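Local structure of PrgX (Enterococcus faecalis, 2AWI) at residues 108-111 and 112-115; 98-101 and 102-105; 260-263 and 264-267; 272-275 and 276-280; 16-19 and 20-23. The protein acts as the receptor for the peptide sex pheromone cCF10 and as a repressor regulating plasmid conjugation, and probably binds DNA through a helix-turn-helix domain. The protein carries 1 engineered substitution. One frame throughout, in Å; residues are numbered along the deposited sequence.

Contact 1: 108-111 and 112-115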
loop_
_atom_site.group_PDB
_atom_site.type_symbol
_atom_site.label_atom_id
_atom_site.label_comp_id
_atom_site.label_asym_id
_atom_site.label_seq_id
_atom_site.Cartn_x
_atom_site.Cartn_y
_atom_site.Cartn_z
ATOM N N GLN A 108 37.167 28.979 10.852
ATOM C CA GLN A 108 37.309 27.561 11.165
ATOM C C GLN A 108 37.276 27.379 12.678
ATOM O O GLN A 108 36.454 26.634 13.200
ATOM C CB GLN A 108 38.616 27.012 10.586
ATOM C CG GLN A 108 38.601 26.891 9.072
ATOM C CD GLN A 108 37.674 25.786 8.586
ATOM O OE1 GLN A 108 37.204 25.807 7.447
ATOM N NE2 GLN A 108 37.418 24.806 9.447
ATOM N N TYR A 109 38.166 28.072 13.385
ATOM C CA TYR A 109 38.201 27.977 14.843
ATOM C C TYR A 109 36.857 28.332 15.465
ATOM O O TYR A 109 36.470 27.763 16.486
ATOM C CB TYR A 109 39.297 28.879 15.419
ATOM C CG TYR A 109 40.658 28.218 15.433
ATOM C CD1 TYR A 109 40.909 27.120 16.255
ATOM C CD2 TYR A 109 41.677 28.656 14.589
ATOM C CE1 TYR A 109 42.141 26.470 16.235
ATOM C CE2 TYR A 109 42.915 28.014 14.560
ATOM C CZ TYR A 109 43.137 26.921 15.382
ATOM O OH TYR A 109 44.347 26.270 15.338
ATOM N N PHE A 110 36.132 29.267 14.863
ATOM C CA PHE A 110 34.834 29.598 15.425
ATOM C C PHE A 110 33.957 28.366 15.301
ATOM O O PHE A 110 33.275 27.980 16.249
ATOM C CB PHE A 110 34.177 30.768 14.691
ATOM C CG PHE A 110 32.940 31.275 15.375
ATOM C CD1 PHE A 110 33.005 31.737 16.686
ATOM C CD2 PHE A 110 31.711 31.264 14.724
ATOM C CE1 PHE A 110 31.860 32.180 17.344
ATOM C CE2 PHE A 110 30.557 31.705 15.373
ATOM C CZ PHE A 110 30.634 32.164 16.685
ATOM N N SER A 111 33.989 27.747 14.124
ATOM C CA SER A 111 33.204 26.548 13.865
ATOM C C SER A 111 33.564 25.448 14.866
ATOM O O SER A 111 32.690 24.747 15.369
ATOM C CB SER A 111 33.448 26.059 12.433
ATOM O OG SER A 111 32.556 25.008 12.099
ATOM N N ILE A 112 34.851 25.302 15.161
ATOM C CA ILE A 112 35.287 24.292 16.118
ATOM C C ILE A 112 34.733 24.650 17.498
ATOM O O ILE A 112 34.226 23.791 18.224
ATOM C CB ILE A 112 36.825 24.223 16.186
ATOM C CG1 ILE A 112 37.379 23.712 14.856
ATOM C CG2 ILE A 112 37.252 23.316 17.317
ATOM C CD1 ILE A 112 38.891 23.775 14.763
ATOM N N TYR A 113 34.832 25.932 17.835
ATOM C CA TYR A 113 34.343 26.462 19.102
ATOM C C TYR A 113 32.894 26.052 19.347
ATOM O O TYR A 113 32.564 25.529 20.408
ATOM C CB TYR A 113 34.457 27.988 19.090
ATOM C CG TYR A 113 33.690 28.677 20.192
ATOM C CD1 TYR A 113 34.110 28.595 21.521
ATOM C CD2 TYR A 113 32.532 29.402 19.907
ATOM C CE1 TYR A 113 33.396 29.219 22.542
ATOM C CE2 TYR A 113 31.812 30.029 20.915
ATOM C CZ TYR A 113 32.248 29.934 22.232
ATOM O OH TYR A 113 31.543 30.559 23.236
ATOM N N LEU A 114 32.030 26.298 18.366
ATOM C CA LEU A 114 30.617 25.937 18.491
ATOM C C LEU A 114 30.488 24.422 18.638
ATOM O O LEU A 114 29.466 23.913 19.109
ATOM C CB LEU A 114 29.825 26.416 17.265
ATOM C CG LEU A 114 29.753 27.935 17.060
ATOM C CD1 LEU A 114 29.043 28.258 15.743
ATOM C CD2 LEU A 114 29.032 28.578 18.243
ATOM N N GLY A 115 31.536 23.711 18.222
ATOM C CA GLY A 115 31.548 22.266 18.338
ATOM C C GLY A 115 31.632 21.890 19.807
ATOM O O GLY A 115 31.027 20.909 20.254
#

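Contact 2: 98-101 and 102-105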
loop_
_atom_site.group_PDB
_atom_site.type_symbol
_atom_site.label_atom_id
_atom_site.label_comp_id
_atom_site.label_asym_id
_atom_site.label_seq_id
_atom_site.Cartn_x
_atom_site.Cartn_y
_atom_site.Cartn_z
ATOM N N ARG A 98 41.595 26.018 25.698
ATOM C CA ARG A 98 42.557 26.386 24.668
ATOM C C ARG A 98 41.814 26.957 23.464
ATOM O O ARG A 98 42.240 27.939 22.860
ATOM C CB ARG A 98 43.369 25.161 24.235
ATOM C CG ARG A 98 44.376 25.452 23.128
ATOM C CD ARG A 98 45.096 24.194 22.625
ATOM N NE ARG A 98 44.195 23.229 21.992
ATOM C CZ ARG A 98 43.628 22.203 22.620
ATOM N NH1 ARG A 98 43.868 21.995 23.908
ATOM N NH2 ARG A 98 42.816 21.384 21.962
ATOM N N ILE A 99 40.690 26.335 23.137
ATOM C CA ILE A 99 39.873 26.740 22.003
ATOM C C ILE A 99 39.093 28.030 22.239
ATOM O O ILE A 99 39.140 28.944 21.416
ATOM C CB ILE A 99 38.865 25.622 21.628
ATOM C CG1 ILE A 99 39.618 24.354 21.207
ATOM C CG2 ILE A 99 37.946 26.096 20.513
ATOM C CD1 ILE A 99 40.495 24.525 19.983
ATOM N N GLU A 100 38.375 28.088 23.359
ATOM C CA GLU A 100 37.551 29.248 23.711
ATOM C C GLU A 100 38.224 30.581 23.380
ATOM O O GLU A 100 37.635 31.429 22.711
ATOM C CB GLU A 100 37.178 29.192 25.199
ATOM C CG GLU A 100 35.993 30.061 25.609
ATOM C CD GLU A 100 36.297 31.548 25.556
ATOM O OE1 GLU A 100 37.333 31.962 26.121
ATOM O OE2 GLU A 100 35.497 32.305 24.963
ATOM N N PRO A 101 39.471 30.778 23.834
ATOM C CA PRO A 101 40.214 32.016 23.574
ATOM C C PRO A 101 40.525 32.250 22.101
ATOM O O PRO A 101 40.622 33.391 21.660
ATOM C CB PRO A 101 41.493 31.827 24.386
ATOM C CG PRO A 101 41.059 30.938 25.505
ATOM C CD PRO A 101 40.208 29.930 24.785
ATOM N N LYS A 102 40.683 31.166 21.350
ATOM C CA LYS A 102 41.012 31.239 19.927
ATOM C C LYS A 102 39.800 31.158 19.003
ATOM O O LYS A 102 39.954 31.090 17.786
ATOM C CB LYS A 102 41.970 30.102 19.568
ATOM C CG LYS A 102 43.207 30.025 20.449
ATOM C CD LYS A 102 44.066 28.808 20.126
ATOM C CE LYS A 102 44.591 28.846 18.699
ATOM N NZ LYS A 102 45.503 27.700 18.414
ATOM N N ARG A 103 38.598 31.184 19.569
ATOM C CA ARG A 103 37.382 31.056 18.771
ATOM C C ARG A 103 37.160 32.081 17.662
ATOM O O ARG A 103 36.301 31.875 16.803
ATOM C CB ARG A 103 36.156 31.038 19.686
ATOM C CG ARG A 103 35.861 32.363 20.350
ATOM C CD ARG A 103 34.649 32.273 21.265
ATOM N NE ARG A 103 34.233 33.600 21.704
ATOM C CZ ARG A 103 34.998 34.428 22.409
ATOM N NH1 ARG A 103 36.222 34.063 22.770
ATOM N NH2 ARG A 103 34.549 35.634 22.732
ATOM N N LEU A 104 37.912 33.176 17.663
ATOM C CA LEU A 104 37.728 34.189 16.629
ATOM C C LEU A 104 38.942 34.327 15.718
ATOM O O LEU A 104 38.965 35.177 14.827
ATOM C CB LEU A 104 37.406 35.545 17.262
ATOM C CG LEU A 104 36.128 35.656 18.098
ATOM C CD1 LEU A 104 35.977 37.083 18.631
ATOM C CD2 LEU A 104 34.934 35.282 17.249
ATOM N N THR A 105 39.949 33.492 15.954
ATOM C CA THR A 105 41.174 33.494 15.160
ATOM C C THR A 105 40.817 33.379 13.680
ATOM O O THR A 105 41.416 34.035 12.824
ATOM C CB THR A 105 42.077 32.301 15.539
ATOM O OG1 THR A 105 42.372 32.352 16.940
ATOM C CG2 THR A 105 43.380 32.338 14.747
#

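Contact 3: 260-263 and 264-267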
loop_
_atom_site.group_PDB
_atom_site.type_symbol
_atom_site.label_atom_id
_atom_site.label_comp_id
_atom_site.label_asym_id
_atom_site.label_seq_id
_atom_site.Cartn_x
_atom_site.Cartn_y
_atom_site.Cartn_z
ATOM N N ILE A 260 7.850 8.239 2.213
ATOM C CA ILE A 260 9.250 8.611 2.151
ATOM C C ILE A 260 9.983 8.052 3.373
ATOM O O ILE A 260 11.107 7.556 3.255
ATOM C CB ILE A 260 9.402 10.139 2.057
ATOM C CG1 ILE A 260 8.939 10.593 0.665
ATOM C CG2 ILE A 260 10.847 10.556 2.323
ATOM C CD1 ILE A 260 9.083 12.066 0.412
ATOM N N ILE A 261 9.345 8.115 4.541
ATOM C CA ILE A 261 9.950 7.579 5.759
ATOM C C ILE A 261 10.243 6.096 5.522
ATOM O O ILE A 261 11.268 5.573 5.953
ATOM C CB ILE A 261 9.001 7.716 6.975
ATOM C CG1 ILE A 261 8.863 9.190 7.362
ATOM C CG2 ILE A 261 9.534 6.915 8.161
ATOM C CD1 ILE A 261 8.020 9.422 8.599
ATOM N N ASN A 262 9.335 5.432 4.818
ATOM C CA ASN A 262 9.481 4.017 4.517
ATOM C C ASN A 262 10.648 3.731 3.569
ATOM O O ASN A 262 11.305 2.697 3.686
ATOM C CB ASN A 262 8.183 3.477 3.920
ATOM C CG ASN A 262 8.325 2.062 3.408
ATOM O OD1 ASN A 262 8.705 1.155 4.149
ATOM N ND2 ASN A 262 8.021 1.863 2.128
ATOM N N ILE A 263 10.900 4.637 2.627
ATOM C CA ILE A 263 12.003 4.460 1.685
ATOM C C ILE A 263 13.336 4.435 2.428
ATOM O O ILE A 263 14.212 3.620 2.126
ATOM C CB ILE A 263 12.030 5.592 0.639
ATOM C CG1 ILE A 263 11.023 5.287 -0.466
ATOM C CG2 ILE A 263 13.410 5.742 0.054
ATOM C CD1 ILE A 263 11.275 3.957 -1.165
ATOM N N PHE A 264 13.481 5.327 3.402
ATOM C CA PHE A 264 14.704 5.400 4.182
ATOM C C PHE A 264 14.930 4.087 4.911
ATOM O O PHE A 264 16.068 3.694 5.162
ATOM C CB PHE A 264 14.636 6.567 5.188
ATOM C CG PHE A 264 14.976 7.907 4.584
ATOM C CD1 PHE A 264 16.265 8.163 4.107
ATOM C CD2 PHE A 264 14.006 8.897 4.450
ATOM C CE1 PHE A 264 16.581 9.386 3.498
ATOM C CE2 PHE A 264 14.310 10.125 3.842
ATOM C CZ PHE A 264 15.600 10.368 3.366
ATOM N N LYS A 265 13.840 3.412 5.261
ATOM C CA LYS A 265 13.947 2.142 5.953
ATOM C C LYS A 265 14.479 1.100 4.981
ATOM O O LYS A 265 15.436 0.389 5.276
ATOM C CB LYS A 265 12.583 1.688 6.473
ATOM C CG LYS A 265 12.640 0.373 7.253
ATOM C CD LYS A 265 11.268 -0.285 7.389
ATOM C CE LYS A 265 10.722 -0.732 6.032
ATOM N NZ LYS A 265 9.422 -1.471 6.123
ATOM N N ILE A 266 13.853 1.024 3.815
ATOM C CA ILE A 266 14.241 0.063 2.794
ATOM C C ILE A 266 15.714 0.144 2.402
ATOM O O ILE A 266 16.417 -0.865 2.427
ATOM C CB ILE A 266 13.386 0.235 1.525
ATOM C CG1 ILE A 266 11.905 0.063 1.866
ATOM C CG2 ILE A 266 13.784 -0.799 0.487
ATOM C CD1 ILE A 266 10.984 0.166 0.665
ATOM N N ILE A 267 16.189 1.338 2.058
ATOM C CA ILE A 267 17.575 1.485 1.636
ATOM C C ILE A 267 18.603 1.415 2.751
ATOM O O ILE A 267 19.797 1.519 2.494
ATOM C CB ILE A 267 17.781 2.781 0.811
ATOM C CG1 ILE A 267 17.712 4.014 1.713
ATOM C CG2 ILE A 267 16.704 2.861 -0.280
ATOM C CD1 ILE A 267 17.840 5.339 0.958
#

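Contact 4: 272-275 and 276-280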
loop_
_atom_site.group_PDB
_atom_site.type_symbol
_atom_site.label_atom_id
_atom_site.label_comp_id
_atom_site.label_asym_id
_atom_site.label_seq_id
_atom_site.Cartn_x
_atom_site.Cartn_y
_atom_site.Cartn_z
ATOM N N ILE A 272 18.272 8.109 10.022
ATOM C CA ILE A 272 17.366 9.051 9.395
ATOM C C ILE A 272 15.924 8.553 9.527
ATOM O O ILE A 272 15.013 9.328 9.807
ATOM C CB ILE A 272 17.711 9.245 7.913
ATOM C CG1 ILE A 272 18.959 10.123 7.789
ATOM C CG2 ILE A 272 16.522 9.852 7.175
ATOM C CD1 ILE A 272 19.446 10.302 6.353
ATOM N N HIS A 273 15.724 7.254 9.326
ATOM C CA HIS A 273 14.394 6.667 9.439
ATOM C C HIS A 273 13.883 6.886 10.850
ATOM O O HIS A 273 12.725 7.229 11.063
ATOM C CB HIS A 273 14.447 5.165 9.144
ATOM C CG HIS A 273 13.139 4.463 9.342
ATOM N ND1 HIS A 273 12.850 3.731 10.474
ATOM C CD2 HIS A 273 12.034 4.398 8.560
ATOM C CE1 HIS A 273 11.624 3.246 10.381
ATOM N NE2 HIS A 273 11.108 3.636 9.228
ATOM N N ARG A 274 14.777 6.676 11.805
ATOM C CA ARG A 274 14.492 6.833 13.218
ATOM C C ARG A 274 14.041 8.267 13.509
ATOM O O ARG A 274 12.965 8.488 14.058
ATOM C CB ARG A 274 15.760 6.506 14.010
ATOM C CG ARG A 274 15.604 6.387 15.517
ATOM C CD ARG A 274 16.990 6.316 16.157
ATOM N NE ARG A 274 16.978 5.832 17.537
ATOM C CZ ARG A 274 16.320 6.409 18.539
ATOM N NH1 ARG A 274 15.601 7.504 18.328
ATOM N NH2 ARG A 274 16.392 5.892 19.759
ATOM N N SER A 275 14.862 9.239 13.119
ATOM C CA SER A 275 14.549 10.644 13.367
ATOM C C SER A 275 13.269 11.126 12.683
ATOM O O SER A 275 12.531 11.936 13.241
ATOM C CB SER A 275 15.719 11.533 12.942
ATOM O OG SER A 275 15.515 12.050 11.643
ATOM N N LEU A 276 12.999 10.638 11.478
ATOM C CA LEU A 276 11.793 11.047 10.773
ATOM C C LEU A 276 10.536 10.476 11.425
ATOM O O LEU A 276 9.487 11.122 11.433
ATOM C CB LEU A 276 11.874 10.636 9.304
ATOM C CG LEU A 276 12.426 11.706 8.353
ATOM C CD1 LEU A 276 13.560 12.481 9.004
ATOM C CD2 LEU A 276 12.888 11.036 7.065
ATOM N N VAL A 277 10.639 9.268 11.970
ATOM C CA VAL A 277 9.499 8.655 12.641
ATOM C C VAL A 277 9.161 9.485 13.882
ATOM O O VAL A 277 7.992 9.793 14.138
ATOM C CB VAL A 277 9.802 7.195 13.071
ATOM C CG1 VAL A 277 8.713 6.686 14.005
ATOM C CG2 VAL A 277 9.875 6.300 11.846
ATOM N N GLU A 278 10.189 9.848 14.645
ATOM C CA GLU A 278 9.996 10.648 15.847
ATOM C C GLU A 278 9.391 11.987 15.445
ATOM O O GLU A 278 8.437 12.462 16.066
ATOM C CB GLU A 278 11.334 10.866 16.558
ATOM C CG GLU A 278 12.046 9.567 16.912
ATOM C CD GLU A 278 13.393 9.789 17.572
ATOM O OE1 GLU A 278 14.215 10.546 17.012
ATOM O OE2 GLU A 278 13.631 9.196 18.645
ATOM N N GLU A 279 9.945 12.579 14.388
ATOM C CA GLU A 279 9.466 13.863 13.891
ATOM C C GLU A 279 7.982 13.809 13.572
ATOM O O GLU A 279 7.197 14.574 14.123
ATOM C CB GLU A 279 10.247 14.284 12.634
ATOM C CG GLU A 279 11.294 15.368 12.885
ATOM C CD GLU A 279 12.287 15.540 11.738
ATOM O OE1 GLU A 279 11.855 15.717 10.581
ATOM O OE2 GLU A 279 13.508 15.509 12.002
ATOM N N LEU A 280 7.601 12.896 12.690
ATOM C CA LEU A 280 6.206 12.755 12.285
ATOM C C LEU A 280 5.267 12.432 13.449
ATOM O O LEU A 280 4.085 12.769 13.410
ATOM C CB LEU A 280 6.077 11.677 11.205
ATOM C CG LEU A 280 4.669 11.447 10.648
ATOM C CD1 LEU A 280 4.174 12.713 9.963
ATOM C CD2 LEU A 280 4.685 10.285 9.673
#

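Contact 5: 16-19 and 20-23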
loop_
_atom_site.group_PDB
_atom_site.type_symbol
_atom_site.label_atom_id
_atom_site.label_comp_id
_atom_site.label_asym_id
_atom_site.label_seq_id
_atom_site.Cartn_x
_atom_site.Cartn_y
_atom_site.Cartn_z
ATOM N N ASN A 16 53.532 3.901 -16.549
ATOM C CA ASN A 16 54.682 3.676 -17.420
ATOM C C ASN A 16 55.280 4.919 -18.063
ATOM O O ASN A 16 55.913 4.824 -19.113
ATOM C CB ASN A 16 54.326 2.679 -18.521
ATOM C CG ASN A 16 54.905 1.313 -18.271
ATOM O OD1 ASN A 16 54.526 0.627 -17.320
ATOM N ND2 ASN A 16 55.840 0.905 -19.125
ATOM N N TYR A 17 55.083 6.081 -17.449
ATOM C CA TYR A 17 55.646 7.317 -17.983
ATOM C C TYR A 17 57.056 7.521 -17.434
ATOM O O TYR A 17 57.370 7.102 -16.315
ATOM C CB TYR A 17 54.790 8.531 -17.597
ATOM C CG TYR A 17 53.471 8.657 -18.335
ATOM C CD1 TYR A 17 53.424 8.685 -19.728
ATOM C CD2 TYR A 17 52.268 8.774 -17.636
ATOM C CE1 TYR A 17 52.211 8.831 -20.406
ATOM C CE2 TYR A 17 51.051 8.918 -18.303
ATOM C CZ TYR A 17 51.029 8.948 -19.689
ATOM O OH TYR A 17 49.828 9.090 -20.347
ATOM N N HIS A 18 57.907 8.161 -18.226
ATOM C CA HIS A 18 59.266 8.445 -17.791
ATOM C C HIS A 18 59.281 9.884 -17.309
ATOM O O HIS A 18 58.377 10.661 -17.633
ATOM C CB HIS A 18 60.255 8.257 -18.943
ATOM C CG HIS A 18 60.374 6.839 -19.404
ATOM N ND1 HIS A 18 60.767 5.814 -18.568
ATOM C CD2 HIS A 18 60.135 6.269 -20.609
ATOM C CE1 HIS A 18 60.765 4.676 -19.239
ATOM N NE2 HIS A 18 60.386 4.925 -20.480
ATOM N N GLN A 19 60.301 10.244 -16.544
ATOM C CA GLN A 19 60.390 11.593 -16.017
ATOM C C GLN A 19 60.290 12.678 -17.087
ATOM O O GLN A 19 59.660 13.715 -16.854
ATOM C CB GLN A 19 61.673 11.744 -15.194
ATOM C CG GLN A 19 61.729 10.756 -14.025
ATOM C CD GLN A 19 62.903 10.988 -13.088
ATOM O OE1 GLN A 19 62.985 12.014 -12.418
ATOM N NE2 GLN A 19 63.817 10.024 -13.036
ATOM N N ILE A 20 60.892 12.431 -18.254
ATOM C CA ILE A 20 60.866 13.378 -19.371
ATOM C C ILE A 20 59.445 13.716 -19.801
ATOM O O ILE A 20 59.151 14.868 -20.134
ATOM C CB ILE A 20 61.577 12.817 -20.637
ATOM C CG1 ILE A 20 61.792 11.316 -20.479
ATOM C CG2 ILE A 20 62.874 13.578 -20.915
ATOM C CD1 ILE A 20 62.243 10.640 -21.737
ATOM N N ASP A 21 58.573 12.711 -19.818
ATOM C CA ASP A 21 57.192 12.911 -20.242
ATOM C C ASP A 21 56.443 13.873 -19.344
ATOM O O ASP A 21 55.436 14.451 -19.750
ATOM C CB ASP A 21 56.447 11.576 -20.297
ATOM C CG ASP A 21 57.039 10.616 -21.322
ATOM O OD1 ASP A 21 57.193 11.010 -22.499
ATOM O OD2 ASP A 21 57.342 9.464 -20.947
ATOM N N LEU A 22 56.943 14.050 -18.127
ATOM C CA LEU A 22 56.323 14.944 -17.157
ATOM C C LEU A 22 56.908 16.346 -17.125
ATOM O O LEU A 22 56.169 17.327 -17.165
ATOM C CB LEU A 22 56.426 14.348 -15.744
ATOM C CG LEU A 22 55.323 13.411 -15.243
ATOM C CD1 LEU A 22 54.078 14.219 -14.935
ATOM C CD2 LEU A 22 55.039 12.333 -16.282
ATOM N N TYR A 23 58.233 16.449 -17.050
ATOM C CA TYR A 23 58.865 17.759 -16.953
ATOM C C TYR A 23 59.218 18.489 -18.241
ATOM O O TYR A 23 59.410 19.708 -18.212
ATOM C CB TYR A 23 60.127 17.689 -16.074
ATOM C CG TYR A 23 61.311 16.972 -16.701
ATOM C CD1 TYR A 23 61.614 15.652 -16.364
ATOM C CD2 TYR A 23 62.132 17.620 -17.635
ATOM C CE1 TYR A 23 62.699 14.992 -16.937
ATOM C CE2 TYR A 23 63.221 16.972 -18.214
ATOM C CZ TYR A 23 63.501 15.657 -17.860
ATOM O OH TYR A 23 64.587 15.018 -18.417
#

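Contact 1: 108-111 and 112-115
Phe110 meets Tyr113 and Leu114, one helical turn further along helix 107-122, and its side chain can be followed outward. From CB, CG is set anti to the backbone N (chi1 -171°), which turns the ring forward along the helix toward the following turn. Phe110 CE1 lies 3.8 Å from Tyr113 CD2, with CD1 a little further off. Across the ring, CE2 comes to 3.8 Å from Leu114 CD1, while Leu114 CG stands over one face, near the rim. Phe110 and Tyr113 are not a full stack: their planes are inclined by 26°, but the centroids are 5.8 Å apart and the rings barely overlap. Tyr113 also brings its CB to 3.1 Å from Phe110 O. Further round the helix, Ile112 runs alongside Tyr109, the two CD1 atoms being 4.2 Å apart.

The backbone holds these groups in step. Leu114 N donates to Phe110 O over 3.0 Å, and Tyr113 N to Tyr109 O over 2.8 Å with an N-H...O angle of 160°; the bond from Gly115 N to Ser111 O is weak. On another side of the helix, the buried Ser111 OG is satisfied by hydrogen bonds with Asn158 and Glu154 of helix 150-159.

Phe110 continues onto Asp137, Leu138 and Leu141 of helix 128-142, while Tyr113 packs on Phe96 of helix 92-102. Side chains i, i+3 and i+4 of one regular alpha-helix, buried between several others, are typical of the core of an all-helical, TPR-like domain.

Contact 2: 98-101 and 102-105
The C-terminal turn of helix 92-102 runs into a type I beta turn spanning Lys102 to Thr105, and Glu100 and Arg103 meet at this junction. The carbonyl Glu100 O is held twice by Arg103. Its guanidinium donates from NH1 over 3.0 Å, with an N-H...O angle of 157° and the oxygen close to the guanidinium plane. The backbone Arg103 N donates over 3.3 Å and stands above the carbonyl plane, on the face opposite to NH1. The guanidinium's share of this grip follows from chi1 of Arg103 being 70°, with CG between the backbone N and the carbonyl carbon, from where the chain, extended from CG to NE, runs alongside Glu100. The carboxylate adds a salt bridge, Glu100 OE2 to Arg103 NH1 at 2.9 Å, but OE2 lies over a face of the guanidinium, and the attraction there is of charge alone. Arg103 NE has its own salt bridge to Asp137 of helix 128-142.

Next in line, Lys102 O accepts both Thr105 OG1 (2.9 Å) and Thr105 N (3.0 Å), which approach from one face of its plane and close the turn. The aliphatic part of Lys102 lies back along the helix, its CG 3.3 Å from Arg98 O.

Thr105 O is hydrogen-bonded to Tyr17 OH of a second subunit. A helix end followed by a tight turn into helix 107-122 is the connection of an antiparallel helical hairpin, as in TPR-like folds.

Contact 3: 260-263 and 264-267
Asn262 O is approached by two backbone donors near the C-terminal end of helix 251-266. Ile266 N gives the sound bond, 3.1 Å with an N-H...O angle of 165°; Lys265 N, also at 3.1 Å, makes only a weak one. The side chain of the same asparagine reaches forward as well, because CG is anti to the backbone N (chi1 172°). Its two amide ends then serve different neighbours. OD1 lies against the tail of Lys265, 3.3 Å from CE, and takes a weak bond from Lys265 NZ over 3.4 Å; the lysine chain is bent about CG-CD rather than fully extended. ND2 instead touches a methyl, Ile266 CD1, at 3.7 Å.

Another side of the helix is apolar. There Ile260 and Phe264 run side by side, with Ile260 CG2 packed 3.8 Å from Phe264 CE2. Between the two sides, Ile263 CD1 approaches Ile266 CD1 to 4.2 Å. Ile267 N closes the last turn on Ile263 O over 3.0 Å in an almost straight bond (174°), while both beta-branches of Ile267 crowd round that oxygen.

Ile263 packs on Ile263 of a second subunit, Ile266 on its Asn237 and Ile267 on its Leu234, whereas Phe264 turns to Leu234 and Ile272 of its own chain. Ile263, Ile266 and Ile267 thus bring a largely nonpolar surface to the subunit interface, which also takes in Asn262, packed on Asn259 of the second subunit; the long, weak Asn262-Lys265 bond, with the lysine exposed, implies an electrostatic link of little strength beside it.

Contact 4: 272-275 and 276-280
Side chains one turn apart along helix 270-286 make this partly buried contact: His273 with Val277 and Ile272 with Leu276 face other helices of the chain, while Arg274 with Glu278 lies nearer the surface. The clearest geometry is a CH-pi interaction. Val277 CG2 stands over one face of the His273 imidazole, 4.0 Å from the ring centroid and 19° off its normal. It can do so because the histidine CG is anti to the backbone N (chi1 176°), which brings the ring face under Val277 CG2. The same imidazole meets Tyr298 of helix 293-300 edge-to-face.

Ile272 CG2 and Leu276 CD2 lie side by side at 3.8 Å, and both residues pack on Phe264 of helix 251-266. Antiparallel pairing of successive helices like these is the basic element of TPR-type domains, and here the apolar i, i+4 pair supplies one side of the joint. Ile272 O receives Leu276 N at 2.9 Å and, weakly, Ser275 OG at 3.3 Å.

Arg274 NH1 and Glu278 OE2 form a salt bridge of 2.6 Å. OE2 lies at the guanidinium edge, yet the two planar groups are turned 76° apart and the N-H points poorly, leaving the hydrogen-bond component weak. The arginine is exposed and poorly ordered, which makes the exact distance uncertain. The glutamate chain also leans on the backbone, with Glu278 CG 3.2 Å from Arg274 O.

Contact 5: 16-19 and 20-23
After the Schellman motif at Asn16, the backbone runs extended through Tyr17 and His18 and then coils into helix 19-23, which brings Asp21 back to His18. The side chain of Asp21 receives the main bond: His18 N donates to Asp21 OD2 over 3.1 Å, nearly straight at 165°, using the oxygen's anti lone pair. This resembles one half of a capping box, tying the extended segment to the first turn. In the reverse direction Asp21 N makes a weak bond to His18 O at 3.0 Å. The aspartate CG is anti to its own carbonyl carbon (chi1 -63°), which sets the carboxylate beside the start of the helix. OD2 also lies at the edge of the Tyr17 ring, 4.2 Å from Tyr17 CD1, with ring and carboxylate planes 65° apart.

Apolar contacts flank this bond. Tyr17 CB meets Leu22 CD2 at 4.0 Å, and His18 CB touches Ile20 CG1 at 3.8 Å. The modelled position of Gln19 O is less sure, which makes its bonds from Leu22 N and Tyr23 N doubtful.

The segment belongs to the predicted helix-turn-helix domain. Buried Leu22 is inserted against Phe50, Arg53 and Leu54 of helix 44-54 and Arg12 of helix 4-14, while Gln19 leans on Tyr32 and Ile33 of helix 29-36; Tyr17 packs on Leu54 and on Ser106 of a second subunit.

How the contacts relate
Along the chain the order is contact 5, 2, 1, 3, 4. Contact 5 lies in the helix-turn-helix range, its centre 44 to 55 Å from the others, which all fall in the TPR-like region as two adjacent pairs. Contact 2, the end of helix 92-102 with its following loop, and contact 1 on helix 107-122 have centres 8 Å apart and touch, for instance Tyr113 CG to Arg103 CB at 3.5 Å. Contacts 3 and 4, centres 11 Å apart, lie on successive helices 251-266 and 270-286, which touch. The pairs are separate, contacts 1 and 3 being 33 Å apart between centres. Subunits meet at contact 3 (Ile263 on Ile263) and where Tyr17 of contact 5 bonds weakly to Thr105 of another chain.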